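Local coordinates for TRNA nucleotidyl transferase-related protein (PDB 3H38), which probably adds the CCA end to tRNA from CTP and ATP as a magnesium-dependent class II nucleotidyltransferase, this chain being its C-terminal half, at residues A[163-167]-A[168-172]. Numbering follows the deposited sequence.
Sequences IRVLH and TLSFV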
loop_
_atom_site.group_PDB
_atom_site.type_symbol
_atom_site.label_atom_id
_atom_site.label_comp_id
_atom_site.label_asym_id
_atom_site.label_seq_id
_atom_site.Cartn_x
_atom_site.Cartn_y
_atom_site.Cartn_z
ATOM N N ILE A 163 -16.235 -1.937 -13.030
ATOM C CA ILE A 163 -15.975 -0.795 -12.165
ATOM C C ILE A 163 -16.633 0.418 -12.801
ATOM O O ILE A 163 -16.271 0.803 -13.906
ATOM C CB ILE A 163 -14.474 -0.516 -11.990
ATOM C CG1 ILE A 163 -13.761 -1.741 -11.417
ATOM C CG2 ILE A 163 -14.260 0.718 -11.079
ATOM C CD1 ILE A 163 -14.300 -2.149 -10.054
ATOM N N ARG A 164 -17.608 0.995 -12.104
ATOM C CA ARG A 164 -18.398 2.101 -12.631
ATOM C C ARG A 164 -18.596 3.153 -11.538
ATOM O O ARG A 164 -18.942 2.817 -10.414
ATOM C CB ARG A 164 -19.765 1.592 -13.129
ATOM C CG ARG A 164 -20.530 2.582 -13.983
ATOM C CD ARG A 164 -21.994 2.171 -14.178
ATOM N NE ARG A 164 -22.107 0.761 -14.555
ATOM C CZ ARG A 164 -22.373 0.295 -15.777
ATOM N NH1 ARG A 164 -22.461 -1.014 -15.980
ATOM N NH2 ARG A 164 -22.572 1.118 -16.793
ATOM N N VAL A 165 -18.369 4.420 -11.869
ATOM C CA VAL A 165 -18.637 5.513 -10.937
ATOM C C VAL A 165 -20.141 5.853 -10.891
ATOM O O VAL A 165 -20.899 5.544 -11.835
ATOM C CB VAL A 165 -17.811 6.791 -11.289
ATOM C CG1 VAL A 165 -16.317 6.562 -11.064
ATOM C CG2 VAL A 165 -18.112 7.271 -12.714
ATOM N N LEU A 166 -20.565 6.503 -9.809
ATOM C CA LEU A 166 -21.994 6.799 -9.622
ATOM C C LEU A 166 -22.542 8.040 -10.333
ATOM O O LEU A 166 -23.756 8.193 -10.432
ATOM C CB LEU A 166 -22.345 6.892 -8.131
ATOM C CG LEU A 166 -21.775 5.882 -7.127
ATOM C CD1 LEU A 166 -22.618 5.900 -5.870
ATOM C CD2 LEU A 166 -21.732 4.493 -7.697
ATOM N N HIS A 167 -21.668 8.941 -10.783
ATOM C CA HIS A 167 -22.080 10.149 -11.526
ATOM C C HIS A 167 -20.909 10.716 -12.310
ATOM O O HIS A 167 -19.744 10.326 -12.081
ATOM C CB HIS A 167 -22.586 11.239 -10.584
ATOM C CG HIS A 167 -21.539 11.739 -9.647
ATOM N ND1 HIS A 167 -21.281 11.148 -8.431
ATOM C CD2 HIS A 167 -20.654 12.770 -9.763
ATOM C CE1 HIS A 167 -20.296 11.795 -7.825
ATOM N NE2 HIS A 167 -19.895 12.773 -8.620
ATOM N N THR A 168 -21.222 11.674 -13.186
ATOM C CA THR A 168 -20.248 12.276 -14.122
ATOM C C THR A 168 -19.063 13.076 -13.566
ATOM O O THR A 168 -18.062 13.232 -14.246
ATOM C CB THR A 168 -20.957 13.143 -15.183
ATOM O OG1 THR A 168 -21.736 12.285 -16.015
ATOM C CG2 THR A 168 -19.946 13.864 -16.083
ATOM N N LEU A 169 -19.164 13.585 -12.355
ATOM C CA LEU A 169 -18.125 14.447 -11.815
ATOM C C LEU A 169 -17.313 13.663 -10.807
ATOM O O LEU A 169 -16.581 14.230 -9.985
ATOM C CB LEU A 169 -18.772 15.665 -11.131
ATOM C CG LEU A 169 -18.996 16.891 -12.016
ATOM C CD1 LEU A 169 -18.940 16.552 -13.510
ATOM C CD2 LEU A 169 -20.301 17.580 -11.662
ATOM N N SER A 170 -17.449 12.348 -10.848
ATOM C CA SER A 170 -16.847 11.546 -9.786
ATOM C C SER A 170 -15.315 11.667 -9.723
ATOM O O SER A 170 -14.727 11.733 -8.637
ATOM C CB SER A 170 -17.281 10.087 -9.866
ATOM O OG SER A 170 -16.642 9.370 -8.824
ATOM N N PHE A 171 -14.666 11.717 -10.880
ATOM C CA PHE A 171 -13.213 11.827 -10.879
ATOM C C PHE A 171 -12.746 13.228 -10.566
ATOM O O PHE A 171 -11.739 13.405 -9.886
ATOM C CB PHE A 171 -12.622 11.350 -12.198
ATOM C CG PHE A 171 -12.766 9.870 -12.399
ATOM C CD1 PHE A 171 -12.193 8.988 -11.487
ATOM C CD2 PHE A 171 -13.504 9.362 -13.467
ATOM C CE1 PHE A 171 -12.341 7.614 -11.621
ATOM C CE2 PHE A 171 -13.646 7.972 -13.628
ATOM C CZ PHE A 171 -13.060 7.103 -12.702
ATOM N N VAL A 172 -13.507 14.202 -11.053
ATOM C CA VAL A 172 -13.196 15.618 -10.932
ATOM C C VAL A 172 -13.320 16.052 -9.465
ATOM O O VAL A 172 -12.457 16.747 -8.946
ATOM C CB VAL A 172 -14.184 16.422 -11.777
ATOM C CG1 VAL A 172 -14.074 17.877 -11.459
ATOM C CG2 VAL A 172 -13.957 16.161 -13.262
HETATM O O HOH W 1 -18.635 7.807 -7.966
#
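S170 OG is held by two partners. A water lies 2.7 Å from S170 OG and also takes a hydrogen bond from L166 N, at 3.0 Å, while R177 NH1 bonds the same hydroxyl. With OG anti to the backbone N, the hydroxyl is turned in toward V165, whose CG1 lies 3.6 Å from S170 OG. R177 binds CTP and ATP in this protein, though no nucleotide is bound here, so S170 probably acts in the second shell, positioning its guanidinium. A type I beta turn from H167 to S170 brings the two ends together: S170 N donates to H167 O over 3.3 Å, bent at 143° and coming from well above the carbonyl plane. The H167 ring folds back over this turn, CG sitting between its backbone N and carbonyl carbon (chi1 63°). S170 CB then meets one ring face in a CH-pi contact, 4.1 Å from the H167 ring centroid, and L169 CB lies in plane at the ring edge. H167 NE2 makes a weak hydrogen bond with D173 OD1. Cutting H167 back to an alanine would probably strip the ring-side cover from S170 CB and leave D173 without this weak partner. Deeper in, V165 CG1 also reaches F171 CZ at 3.7 Å, the two side chains crossing at about a right angle. The loop that ends in this turn carries the chain from strand 162-163 into helix 170-173, L169 being the N-cap, with F171 packed on helices 177-187 and 194-205 and V165 on F131 and T196.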